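Local coordinates for monomethylamine corrinoid protein 1 (Methanosarcina barkeri, PDB 3EZX) that carries methyl groups on a bound corrinoid from the monomethylamine methyltransferase MtmB to MtbA during methanogenesis from methylamine, at residues 97-100 against 101-105; 129-132 against 133-136; 189-192 against 193-197; 199-203 against 204-208. All coordinates share one frame; numbering follows the deposited sequence.

Contact 1. Residues 97-100 against 101-105; sequences TFVA and EGDIH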
ATOM      1  N   THR A  97       8.434  -0.550  -6.159  1.00 36.46           N
ATOM      2  CA  THR A  97       7.632  -0.005  -5.068  1.00 36.13           C
ATOM      3  C   THR A  97       8.412   0.650  -3.938  1.00 28.47           C
ATOM      4  O   THR A  97       9.471   0.165  -3.534  1.00 21.79           O
ATOM      5  CB  THR A  97       6.735  -1.111  -4.439  1.00 46.88           C
ATOM      6  OG1 THR A  97       7.527  -2.271  -4.125  1.00 45.88           O
ATOM      7  CG2 THR A  97       5.606  -1.510  -5.397  1.00 55.18           C
ATOM      8  N   PHE A  98       7.861   1.732  -3.398  1.00 25.89           N
ATOM      9  CA  PHE A  98       8.559   2.441  -2.336  1.00 23.09           C
ATOM     10  C   PHE A  98       7.642   3.371  -1.547  1.00 25.13           C
ATOM     11  O   PHE A  98       6.550   3.708  -1.987  1.00 25.20           O
ATOM     12  CB  PHE A  98       9.667   3.272  -2.968  1.00 18.45           C
ATOM     13  CG  PHE A  98       9.154   4.252  -3.988  1.00 24.78           C
ATOM     14  CD1 PHE A  98       8.832   5.549  -3.618  1.00 24.91           C
ATOM     15  CD2 PHE A  98       8.954   3.864  -5.309  1.00 26.61           C
ATOM     16  CE1 PHE A  98       8.312   6.450  -4.546  1.00 20.11           C
ATOM     17  CE2 PHE A  98       8.435   4.755  -6.242  1.00 24.24           C
ATOM     18  CZ  PHE A  98       8.114   6.053  -5.859  1.00 22.25           C
ATOM     19  N   VAL A  99       8.099   3.772  -0.367  1.00 26.06           N
ATOM     20  CA  VAL A  99       7.366   4.702   0.469  1.00 22.50           C
ATOM     21  C   VAL A  99       8.253   5.951   0.502  1.00 28.77           C
ATOM     22  O   VAL A  99       9.462   5.845   0.675  1.00 21.51           O
ATOM     23  CB  VAL A  99       7.191   4.152   1.892  1.00 30.41           C
ATOM     24  CG1 VAL A  99       6.363   5.121   2.719  1.00 27.03           C
ATOM     25  CG2 VAL A  99       6.541   2.784   1.843  1.00 11.72           C
ATOM     26  N   ALA A 100       7.652   7.123   0.327  1.00 29.04           N
ATOM     27  CA  ALA A 100       8.384   8.388   0.316  1.00 30.02           C
ATOM     28  C   ALA A 100       9.393   8.574   1.451  1.00 41.50           C
ATOM     29  O   ALA A 100       9.291   7.945   2.507  1.00 47.50           O
ATOM     30  CB  ALA A 100       7.405   9.544   0.315  1.00 34.79           C
ATOM     31  N   GLU A 101      10.359   9.461   1.227  1.00 41.52           N
ATOM     32  CA  GLU A 101      11.402   9.756   2.209  1.00 38.69           C
ATOM     33  C   GLU A 101      10.828  10.272   3.519  1.00 27.13           C
ATOM     34  O   GLU A 101       9.946  11.127   3.522  1.00 23.81           O
ATOM     35  CB  GLU A 101      12.371  10.801   1.650  1.00 35.84           C
ATOM     36  CG  GLU A 101      13.596  11.038   2.514  1.00 42.10           C
ATOM     37  CD  GLU A 101      14.509  12.102   1.939  1.00 56.46           C
ATOM     38  OE1 GLU A 101      14.743  12.073   0.713  1.00 52.42           O
ATOM     39  OE2 GLU A 101      14.997  12.960   2.707  1.00 62.17           O
ATOM     40  N   GLY A 102      11.345   9.752   4.629  1.00 27.81           N
ATOM     41  CA  GLY A 102      10.889  10.177   5.939  1.00 25.29           C
ATOM     42  C   GLY A 102       9.601   9.519   6.385  1.00 29.02           C
ATOM     43  O   GLY A 102       9.125   9.765   7.489  1.00 37.74           O
ATOM     44  N   ASP A 103       9.042   8.676   5.525  1.00 33.44           N
ATOM     45  CA  ASP A 103       7.794   7.983   5.817  1.00 33.18           C
ATOM     46  C   ASP A 103       8.083   6.509   6.105  1.00 31.27           C
ATOM     47  O   ASP A 103       8.853   5.879   5.385  1.00 33.48           O
ATOM     48  CB  ASP A 103       6.862   8.092   4.605  1.00 23.09           C
ATOM     49  CG  ASP A 103       5.391   7.970   4.978  1.00 36.51           C
ATOM     50  OD1 ASP A 103       5.050   7.104   5.810  1.00 21.41           O
ATOM     51  OD2 ASP A 103       4.572   8.740   4.427  1.00 22.94           O
ATOM     52  N   ILE A 104       7.480   5.954   7.152  1.00 27.32           N
ATOM     53  CA  ILE A 104       7.713   4.543   7.453  1.00 33.83           C
ATOM     54  C   ILE A 104       6.433   3.726   7.454  1.00 24.65           C
ATOM     55  O   ILE A 104       6.449   2.543   7.783  1.00 40.81           O
ATOM     56  CB  ILE A 104       8.429   4.335   8.804  1.00 25.79           C
ATOM     57  CG1 ILE A 104       7.496   4.693   9.957  1.00 18.93           C
ATOM     58  CG2 ILE A 104       9.702   5.158   8.835  1.00 27.09           C
ATOM     59  CD1 ILE A 104       8.121   4.510  11.314  1.00 23.06           C
ATOM     60  N   HIS A 105       5.323   4.363   7.099  1.00 24.60           N
ATOM     61  CA  HIS A 105       4.050   3.661   7.021  1.00 25.55           C
ATOM     62  C   HIS A 105       4.243   2.672   5.880  1.00 22.31           C
ATOM     63  O   HIS A 105       4.492   3.077   4.746  1.00 28.59           O
ATOM     64  CB  HIS A 105       2.904   4.625   6.674  1.00 32.82           C
ATOM     65  CG  HIS A 105       2.605   5.638   7.739  1.00 34.89           C
ATOM     66  ND1 HIS A 105       3.317   6.802   7.931  1.00 35.94           N
ATOM     67  CD2 HIS A 105       1.631   5.650   8.685  1.00 28.65           C
ATOM     68  CE1 HIS A 105       2.763   7.465   8.960  1.00 27.60           C
ATOM     69  NE2 HIS A 105       1.733   6.806   9.455  1.00 26.33           N
TER
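Val99, on strand 94-99, makes the apolar part of this local contact. With CG1 anti to the backbone N (chi1 -177°), that methyl of Val99 lies 3.6 Å from Asp103 CB and 3.4 Å from His105 O, the Val99 and Asp103 side chains crossing at about a right angle. A branched, buried valine thus backs the loop from the strand side.

The backbone supplies the turn. Asp103 N donates to Ala100 O at 3.1 Å and closes a type II beta turn whose third position, Gly102, takes a positive phi (81°) that suits glycine.

Two further bonds gather on one carboxylate oxygen. His105 N reaches Asp103 OD1 at 3.0 Å in an Asx turn, and His105 ND1 meets the same OD1 at 2.8 Å on its syn side, the oxygen lying close to the imidazole plane. The sequence matches the DxHxxG signature of B12-binding domains: His105 NE2 coordinates the corrinoid cobalt, and Asp103, one shell out, probably helps to fix the rotation of the ring.

Replacing Asp103 by an alanine would probably leave ND1 and the amide of His105 without their shared acceptor and the imidazole freer to turn.

Asp103 OD2 is held separately by Ser158 OG and Leu154 N, while Ile104 N and Gly102 O bond the cofactor directly.

Contact 2. Residues 129-132 against 133-136; sequences DVLN and ENVV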
ATOM      1  N   ASP A 129      11.144   5.052   3.554  1.00 28.52           N
ATOM      2  CA  ASP A 129      12.099   6.140   3.734  1.00 32.02           C
ATOM      3  C   ASP A 129      13.122   6.149   2.595  1.00 27.61           C
ATOM      4  O   ASP A 129      14.301   6.427   2.801  1.00 26.69           O
ATOM      5  CB  ASP A 129      12.787   5.964   5.098  1.00 25.63           C
ATOM      6  CG  ASP A 129      13.823   7.031   5.386  1.00 33.20           C
ATOM      7  OD1 ASP A 129      13.532   8.223   5.165  1.00 36.56           O
ATOM      8  OD2 ASP A 129      14.926   6.668   5.853  1.00 25.33           O
ATOM      9  N   VAL A 130      12.650   5.850   1.389  1.00 31.38           N
ATOM     10  CA  VAL A 130      13.496   5.804   0.198  1.00 25.75           C
ATOM     11  C   VAL A 130      13.750   7.185  -0.398  1.00 33.49           C
ATOM     12  O   VAL A 130      12.807   7.934  -0.653  1.00 39.06           O
ATOM     13  CB  VAL A 130      12.849   4.939  -0.896  1.00 27.69           C
ATOM     14  CG1 VAL A 130      13.788   4.818  -2.084  1.00 25.29           C
ATOM     15  CG2 VAL A 130      12.495   3.566  -0.334  1.00 37.25           C
ATOM     16  N   LEU A 131      15.019   7.515  -0.626  1.00 32.27           N
ATOM     17  CA  LEU A 131      15.384   8.805  -1.214  1.00 34.46           C
ATOM     18  C   LEU A 131      14.878   8.852  -2.654  1.00 33.27           C
ATOM     19  O   LEU A 131      14.810   7.819  -3.323  1.00 36.44           O
ATOM     20  CB  LEU A 131      16.905   8.986  -1.206  1.00 38.03           C
ATOM     21  CG  LEU A 131      17.616   9.062   0.148  1.00 47.22           C
ATOM     22  CD1 LEU A 131      19.112   8.860  -0.048  1.00 43.89           C
ATOM     23  CD2 LEU A 131      17.331  10.400   0.810  1.00 36.95           C
ATOM     24  N   ASN A 132      14.523  10.040  -3.135  1.00 26.47           N
ATOM     25  CA  ASN A 132      14.033  10.159  -4.497  1.00 27.69           C
ATOM     26  C   ASN A 132      15.092   9.757  -5.518  1.00 33.78           C
ATOM     27  O   ASN A 132      14.771   9.225  -6.576  1.00 36.64           O
ATOM     28  CB  ASN A 132      13.556  11.579  -4.774  1.00 32.54           C
ATOM     29  CG  ASN A 132      12.299  11.920  -4.016  1.00 37.17           C
ATOM     30  OD1 ASN A 132      11.428  11.072  -3.829  1.00 43.91           O
ATOM     31  ND2 ASN A 132      12.186  13.169  -3.586  1.00 45.81           N
ATOM     32  N   GLU A 133      16.355  10.001  -5.194  1.00 37.23           N
ATOM     33  CA  GLU A 133      17.438   9.651  -6.096  1.00 39.13           C
ATOM     34  C   GLU A 133      17.648   8.147  -6.220  1.00 42.42           C
ATOM     35  O   GLU A 133      18.023   7.662  -7.285  1.00 51.06           O
ATOM     36  CB  GLU A 133      18.729  10.335  -5.655  1.00 52.57           C
ATOM     37  CG  GLU A 133      18.707  11.835  -5.894  1.00 77.70           C
ATOM     38  CD  GLU A 133      20.030  12.509  -5.590  1.00 91.40           C
ATOM     39  OE1 GLU A 133      21.084  11.997  -6.031  1.00 91.40           O
ATOM     40  OE2 GLU A 133      20.015  13.562  -4.919  1.00 91.40           O
ATOM     41  N   ASN A 134      17.411   7.403  -5.142  1.00 37.37           N
ATOM     42  CA  ASN A 134      17.571   5.955  -5.201  1.00 33.11           C
ATOM     43  C   ASN A 134      16.460   5.333  -6.041  1.00 39.48           C
ATOM     44  O   ASN A 134      16.621   4.235  -6.572  1.00 41.41           O
ATOM     45  CB  ASN A 134      17.565   5.329  -3.803  1.00 39.57           C
ATOM     46  CG  ASN A 134      18.812   5.660  -3.011  1.00 41.08           C
ATOM     47  OD1 ASN A 134      19.921   5.630  -3.540  1.00 55.85           O
ATOM     48  ND2 ASN A 134      18.637   5.969  -1.734  1.00 57.62           N
ATOM     49  N   VAL A 135      15.331   6.030  -6.150  1.00 36.25           N
ATOM     50  CA  VAL A 135      14.220   5.538  -6.955  1.00 35.13           C
ATOM     51  C   VAL A 135      14.599   5.831  -8.399  1.00 37.73           C
ATOM     52  O   VAL A 135      14.369   5.018  -9.295  1.00 39.98           O
ATOM     53  CB  VAL A 135      12.887   6.259  -6.616  1.00 34.17           C
ATOM     54  CG1 VAL A 135      11.777   5.763  -7.530  1.00 16.02           C
ATOM     55  CG2 VAL A 135      12.504   6.005  -5.166  1.00 29.09           C
ATOM     56  N   VAL A 136      15.194   7.002  -8.609  1.00 35.65           N
ATOM     57  CA  VAL A 136      15.639   7.417  -9.933  1.00 39.10           C
ATOM     58  C   VAL A 136      16.771   6.503 -10.391  1.00 36.64           C
ATOM     59  O   VAL A 136      16.839   6.126 -11.556  1.00 41.26           O
ATOM     60  CB  VAL A 136      16.151   8.872  -9.933  1.00 35.07           C
ATOM     61  CG1 VAL A 136      16.691   9.234 -11.305  1.00 47.21           C
ATOM     62  CG2 VAL A 136      15.029   9.813  -9.555  1.00 45.42           C
TER
HETATM   63  O   HOH W   1      16.847   5.692  -0.001  1.00 27.74           O
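Val130 and Val135 are brought together by their first torsions: CG1 of Val130 stands anti to its own backbone N (chi1 -176°), while CG2 of Val135 lies beside the backbone N, opposite the carbonyl carbon. Val130 CG1 and Val135 CG2 meet at 3.5 Å, the side chains crossing at about a right angle, as befits small branched residues facing the core. Asn134, with chi1 at -70°, turns its amide back over the preceding loop, and its ND2 comes 3.4 Å from Leu131 CD1.

Leu131 occupies the N-cap position but has no side-chain acceptor for the first turn. Within this contact Leu131 O receives weak bonds, from Asn134 N at 3.2 Å and Val135 N at 3.4 Å. The first sound helical bond across the contact is Val136 N to Asn132 O, 3.0 Å. A water accepts from both Leu131 N, at 2.7 Å, and Asn134 ND2, a bridge through which the asparagine probably helps to tie the loop to the helix start.

This is the entry into helix 132-141 of the Rossmann-like domain. Val130 and Val135 both pack on Phe98 of strand 94-99, with Val130 also bonded through its backbone to Val99, whereas Asn132, Val135 and Val136 lean on Leu165 of helix 161-171.

Contact 3. Residues 189-192 against 193-197; sequences DKWI and EEIGA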
ATOM      1  N   ASP A 189      -6.544  13.087  -6.617  1.00 77.44           N
ATOM      2  CA  ASP A 189      -6.547  13.033  -8.072  1.00 73.54           C
ATOM      3  C   ASP A 189      -6.083  14.371  -8.630  1.00 72.68           C
ATOM      4  O   ASP A 189      -5.722  14.482  -9.801  1.00 64.23           O
ATOM      5  CB  ASP A 189      -7.946  12.684  -8.583  1.00 73.46           C
ATOM      6  CG  ASP A 189      -8.145  11.188  -8.737  1.00 80.71           C
ATOM      7  OD1 ASP A 189      -7.297  10.430  -8.224  1.00 88.88           O
ATOM      8  OD2 ASP A 189      -9.139  10.766  -9.364  1.00 77.50           O
ATOM      9  N   LYS A 190      -6.083  15.381  -7.765  1.00 73.30           N
ATOM     10  CA  LYS A 190      -5.646  16.722  -8.127  1.00 80.04           C
ATOM     11  C   LYS A 190      -4.120  16.749  -8.161  1.00 80.70           C
ATOM     12  O   LYS A 190      -3.504  17.086  -9.175  1.00 74.05           O
ATOM     13  CB  LYS A 190      -6.132  17.739  -7.088  1.00 83.76           C
ATOM     14  CG  LYS A 190      -7.619  17.679  -6.771  1.00 91.40           C
ATOM     15  CD  LYS A 190      -8.022  18.851  -5.883  1.00 91.40           C
ATOM     16  CE  LYS A 190      -9.474  18.756  -5.434  1.00 91.40           C
ATOM     17  NZ  LYS A 190      -9.680  17.663  -4.445  1.00 89.82           N
ATOM     18  N   TRP A 191      -3.525  16.386  -7.029  1.00 77.76           N
ATOM     19  CA  TRP A 191      -2.078  16.367  -6.874  1.00 73.05           C
ATOM     20  C   TRP A 191      -1.359  15.531  -7.930  1.00 73.66           C
ATOM     21  O   TRP A 191      -0.228  15.843  -8.306  1.00 73.66           O
ATOM     22  CB  TRP A 191      -1.733  15.876  -5.463  1.00 67.05           C
ATOM     23  CG  TRP A 191      -0.297  15.522  -5.248  1.00 60.91           C
ATOM     24  CD1 TRP A 191       0.238  14.269  -5.234  1.00 60.35           C
ATOM     25  CD2 TRP A 191       0.783  16.425  -4.989  1.00 58.36           C
ATOM     26  NE1 TRP A 191       1.586  14.332  -4.981  1.00 69.39           N
ATOM     27  CE2 TRP A 191       1.948  15.645  -4.830  1.00 57.05           C
ATOM     28  CE3 TRP A 191       0.882  17.819  -4.883  1.00 57.30           C
ATOM     29  CZ2 TRP A 191       3.198  16.207  -4.558  1.00 67.66           C
ATOM     30  CZ3 TRP A 191       2.128  18.380  -4.614  1.00 64.94           C
ATOM     31  CH2 TRP A 191       3.269  17.573  -4.458  1.00 64.18           C
ATOM     32  N   ILE A 192      -2.017  14.482  -8.415  1.00 68.29           N
ATOM     33  CA  ILE A 192      -1.424  13.611  -9.424  1.00 67.02           C
ATOM     34  C   ILE A 192      -1.046  14.359 -10.702  1.00 64.41           C
ATOM     35  O   ILE A 192       0.015  14.120 -11.278  1.00 59.28           O
ATOM     36  CB  ILE A 192      -2.378  12.452  -9.788  1.00 65.17           C
ATOM     37  CG1 ILE A 192      -2.590  11.548  -8.571  1.00 71.78           C
ATOM     38  CG2 ILE A 192      -1.808  11.649 -10.949  1.00 61.93           C
ATOM     39  CD1 ILE A 192      -1.325  10.867  -8.073  1.00 65.31           C
ATOM     40  N   GLU A 193      -1.913  15.264 -11.147  1.00 70.62           N
ATOM     41  CA  GLU A 193      -1.639  16.024 -12.358  1.00 75.19           C
ATOM     42  C   GLU A 193      -0.810  17.264 -12.066  1.00 75.25           C
ATOM     43  O   GLU A 193      -0.049  17.721 -12.920  1.00 76.96           O
ATOM     44  CB  GLU A 193      -2.941  16.420 -13.059  1.00 77.72           C
ATOM     45  CG  GLU A 193      -3.627  15.273 -13.796  1.00 87.32           C
ATOM     46  CD  GLU A 193      -4.407  14.351 -12.875  1.00 91.29           C
ATOM     47  OE1 GLU A 193      -3.846  13.907 -11.852  1.00 91.40           O
ATOM     48  OE2 GLU A 193      -5.583  14.066 -13.182  1.00 91.40           O
ATOM     49  N   GLU A 194      -0.956  17.805 -10.860  1.00 73.44           N
ATOM     50  CA  GLU A 194      -0.201  18.989 -10.475  1.00 73.91           C
ATOM     51  C   GLU A 194       1.276  18.689 -10.697  1.00 77.17           C
ATOM     52  O   GLU A 194       2.021  19.525 -11.208  1.00 79.75           O
ATOM     53  CB  GLU A 194      -0.447  19.329  -9.004  1.00 70.56           C
ATOM     54  CG  GLU A 194      -0.057  20.749  -8.625  1.00 72.66           C
ATOM     55  CD  GLU A 194      -0.352  21.065  -7.170  1.00 81.91           C
ATOM     56  OE1 GLU A 194      -1.334  20.511  -6.632  1.00 88.39           O
ATOM     57  OE2 GLU A 194       0.386  21.877  -6.568  1.00 78.09           O
ATOM     58  N   ILE A 195       1.690  17.484 -10.316  1.00 76.05           N
ATOM     59  CA  ILE A 195       3.075  17.067 -10.486  1.00 73.61           C
ATOM     60  C   ILE A 195       3.290  16.528 -11.898  1.00 70.51           C
ATOM     61  O   ILE A 195       4.166  17.002 -12.621  1.00 80.36           O
ATOM     62  CB  ILE A 195       3.471  15.980  -9.453  1.00 69.42           C
ATOM     63  CG1 ILE A 195       2.488  14.807  -9.513  1.00 66.55           C
ATOM     64  CG2 ILE A 195       3.505  16.583  -8.056  1.00 43.97           C
ATOM     65  CD1 ILE A 195       2.867  13.643  -8.624  1.00 60.95           C
ATOM     66  N   GLY A 196       2.486  15.545 -12.292  1.00 65.68           N
ATOM     67  CA  GLY A 196       2.609  14.980 -13.624  1.00 56.60           C
ATOM     68  C   GLY A 196       2.601  13.466 -13.661  1.00 55.64           C
ATOM     69  O   GLY A 196       3.161  12.865 -14.577  1.00 49.80           O
ATOM     70  N   ALA A 197       1.955  12.848 -12.675  1.00 64.35           N
ATOM     71  CA  ALA A 197       1.879  11.392 -12.586  1.00 61.49           C
ATOM     72  C   ALA A 197       0.884  10.792 -13.576  1.00 61.76           C
ATOM     73  O   ALA A 197       0.179  11.517 -14.278  1.00 62.05           O
ATOM     74  CB  ALA A 197       1.509  10.981 -11.170  1.00 68.08           C
TER
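Trp191 and Ile195, one helical turn apart, form the close-packed part of this contact. CG anti to the backbone N (chi1 167°) carries the indole along the helix toward Ile195, whose CG2 sits over one face as a CH-pi contact, 3.7 Å from the centroid of the six-membered ring. Ile195 N also bonds Trp191 O at 3.2 Å. On the buried side Ile192 CG2 touches Ala197 CB at 3.4 Å, and Ile192 O grips two amides, Gly196 N at 3.0 Å and Ala197 N at 2.7 Å, as the helix ends. Gly196 has a positive phi (134°) at which a CB would press on the preceding carbonyl, and it lets the chain leave the helix.

The other side is looser. Lys190 and Glu194 are exposed, and Glu194 OE1 approaches Trp191 CE3 only obliquely, at 3.9 Å.

An alanine in place of Trp191 would probably take away the ring face over Ile195 CG2 and leave Gln162 OE1 without its indole NE1 donor.

Helix 189-195 of the C-terminal Rossmann-like B12-binding domain follows strand 179-183. Ile195 and Ala197 rest on Phe182 of that strand, while Trp191 and Ile195 meet Lys163 of helix 161-171, and Ile192 packs on Thr200.

Contact 4. Residues 199-203 against 204-208; sequences ATAEN and AAEAA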
ATOM      1  N   ALA A 199      -1.296   8.064 -12.534  1.00 75.13           N
ATOM      2  CA  ALA A 199      -2.453   7.508 -11.840  1.00 70.34           C
ATOM      3  C   ALA A 199      -2.413   7.532 -10.312  1.00 67.93           C
ATOM      4  O   ALA A 199      -1.732   8.352  -9.688  1.00 57.76           O
ATOM      5  CB  ALA A 199      -2.691   6.076 -12.313  1.00 66.53           C
ATOM      6  N   THR A 200      -3.186   6.613  -9.739  1.00 67.20           N
ATOM      7  CA  THR A 200      -3.324   6.419  -8.299  1.00 60.29           C
ATOM      8  C   THR A 200      -4.485   5.462  -8.057  1.00 58.67           C
ATOM      9  O   THR A 200      -5.303   5.228  -8.944  1.00 47.97           O
ATOM     10  CB  THR A 200      -3.629   7.739  -7.550  1.00 57.40           C
ATOM     11  OG1 THR A 200      -3.987   7.442  -6.192  1.00 31.38           O
ATOM     12  CG2 THR A 200      -4.766   8.485  -8.220  1.00 32.37           C
ATOM     13  N   ALA A 201      -4.543   4.903  -6.856  1.00 61.77           N
ATOM     14  CA  ALA A 201      -5.612   3.986  -6.490  1.00 60.31           C
ATOM     15  C   ALA A 201      -6.019   4.290  -5.056  1.00 61.73           C
ATOM     16  O   ALA A 201      -5.377   5.093  -4.377  1.00 63.26           O
ATOM     17  CB  ALA A 201      -5.140   2.547  -6.614  1.00 55.70           C
ATOM     18  N   GLU A 202      -7.089   3.657  -4.595  1.00 63.97           N
ATOM     19  CA  GLU A 202      -7.559   3.885  -3.237  1.00 60.40           C
ATOM     20  C   GLU A 202      -7.399   2.638  -2.388  1.00 52.48           C
ATOM     21  O   GLU A 202      -7.559   2.688  -1.173  1.00 64.14           O
ATOM     22  CB  GLU A 202      -9.019   4.327  -3.255  1.00 67.69           C
ATOM     23  CG  GLU A 202      -9.234   5.669  -3.935  1.00 81.67           C
ATOM     24  CD  GLU A 202     -10.704   5.997  -4.123  1.00 91.40           C
ATOM     25  OE1 GLU A 202     -11.444   6.022  -3.115  1.00 91.40           O
ATOM     26  OE2 GLU A 202     -11.118   6.232  -5.280  1.00 91.40           O
ATOM     27  N   ASN A 203      -7.089   1.520  -3.032  1.00 47.83           N
ATOM     28  CA  ASN A 203      -6.885   0.264  -2.322  1.00 51.28           C
ATOM     29  C   ASN A 203      -6.075  -0.713  -3.159  1.00 49.19           C
ATOM     30  O   ASN A 203      -5.875  -0.500  -4.354  1.00 42.51           O
ATOM     31  CB  ASN A 203      -8.226  -0.366  -1.919  1.00 67.67           C
ATOM     32  CG  ASN A 203      -9.172  -0.538  -3.090  1.00 71.63           C
ATOM     33  OD1 ASN A 203      -8.860  -1.222  -4.065  1.00 64.87           O
ATOM     34  ND2 ASN A 203     -10.343   0.080  -2.995  1.00 76.21           N
ATOM     35  N   ALA A 204      -5.602  -1.777  -2.521  1.00 44.47           N
ATOM     36  CA  ALA A 204      -4.798  -2.785  -3.194  1.00 43.82           C
ATOM     37  C   ALA A 204      -5.477  -3.261  -4.464  1.00 50.81           C
ATOM     38  O   ALA A 204      -4.871  -3.272  -5.537  1.00 59.04           O
ATOM     39  CB  ALA A 204      -4.551  -3.967  -2.259  1.00 34.23           C
ATOM     40  N   ALA A 205      -6.741  -3.647  -4.336  1.00 54.74           N
ATOM     41  CA  ALA A 205      -7.521  -4.140  -5.464  1.00 59.47           C
ATOM     42  C   ALA A 205      -7.452  -3.236  -6.694  1.00 57.59           C
ATOM     43  O   ALA A 205      -6.960  -3.643  -7.749  1.00 55.03           O
ATOM     44  CB  ALA A 205      -8.976  -4.329  -5.039  1.00 69.99           C
ATOM     45  N   GLU A 206      -7.951  -2.012  -6.556  1.00 53.04           N
ATOM     46  CA  GLU A 206      -7.961  -1.063  -7.661  1.00 54.52           C
ATOM     47  C   GLU A 206      -6.546  -0.790  -8.150  1.00 62.66           C
ATOM     48  O   GLU A 206      -6.309  -0.644  -9.351  1.00 70.58           O
ATOM     49  CB  GLU A 206      -8.616   0.243  -7.220  1.00 56.69           C
ATOM     50  CG  GLU A 206      -9.376   0.946  -8.322  1.00 65.89           C
ATOM     51  CD  GLU A 206     -10.089   2.182  -7.823  1.00 83.02           C
ATOM     52  OE1 GLU A 206      -9.404   3.180  -7.510  1.00 81.94           O
ATOM     53  OE2 GLU A 206     -11.336   2.151  -7.735  1.00 91.40           O
ATOM     54  N   ALA A 207      -5.608  -0.721  -7.212  1.00 61.96           N
ATOM     55  CA  ALA A 207      -4.216  -0.472  -7.549  1.00 53.55           C
ATOM     56  C   ALA A 207      -3.771  -1.467  -8.610  1.00 51.77           C
ATOM     57  O   ALA A 207      -3.158  -1.090  -9.607  1.00 51.19           O
ATOM     58  CB  ALA A 207      -3.349  -0.602  -6.306  1.00 54.60           C
ATOM     59  N   ALA A 208      -4.089  -2.738  -8.390  1.00 48.01           N
ATOM     60  CA  ALA A 208      -3.727  -3.790  -9.329  1.00 52.23           C
ATOM     61  C   ALA A 208      -4.364  -3.540 -10.694  1.00 56.19           C
ATOM     62  O   ALA A 208      -3.687  -3.605 -11.720  1.00 58.19           O
ATOM     63  CB  ALA A 208      -4.158  -5.145  -8.786  1.00 41.62           C
TER
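Ala201 turns its methyl toward the helix that follows, and its CB lies 3.6 Å from Ala207 CB. A residue this small lets the loop come in close to the first helical turn, and the buried Ala207 matches it. Next, exposed Glu202 runs alongside Glu206, both side chains pointing the same way with their carboxylate planes steeply inclined; Glu202 OE2 and Glu206 OE1 are 4.2 Å apart.

Asn203 closes the loop as the N-cap of helix 204-213. Its chi1 of 54° puts CG between the backbone N and the carbonyl carbon, and from there Asn203 OD1 accepts a hydrogen bond from Glu206 N at 2.8 Å, nearly straight (175°). Its backbone joins in, Asn203 O accepting from Ala207 N at 2.9 Å. Asparagine suits the place because its short amide can supply an acceptor for a first-turn N-H that has no preceding helical carbonyl.

Ala201 to Ala204 also touch the corrinoid cofactor, so the capped end helps to line its pocket; Ala204 and Ala207 pack on helix 107-118. The neighbouring carboxylates would tend to raise each other's affinity for a proton, an effect the positive helix N-terminus probably offsets in part.

In the fold
All four contacts belong to the B12-binding domain and follow one another along the chain. Contacts 1 and 2 are neighbours, their centres 9 Å apart, and are joined where Gly102 N meets Asp129 OD1 at 2.7 Å and Val99 O meets Val130 N at 3.3 Å. Contacts 3 and 4 also touch, Ile192 CG1 lying 3.8 Å from Thr200 CG2. The nearest atoms of contact 1 are about 9 Å from those of contact 3 or contact 4. Contact 1 holds the corrinoid cobalt and contact 4 touches another part of the cofactor, the centres of these two contacts lying 17 Å apart. The side chains of Val135 and Ile192 lie about 11 Å and 8 Å from the corrinoid.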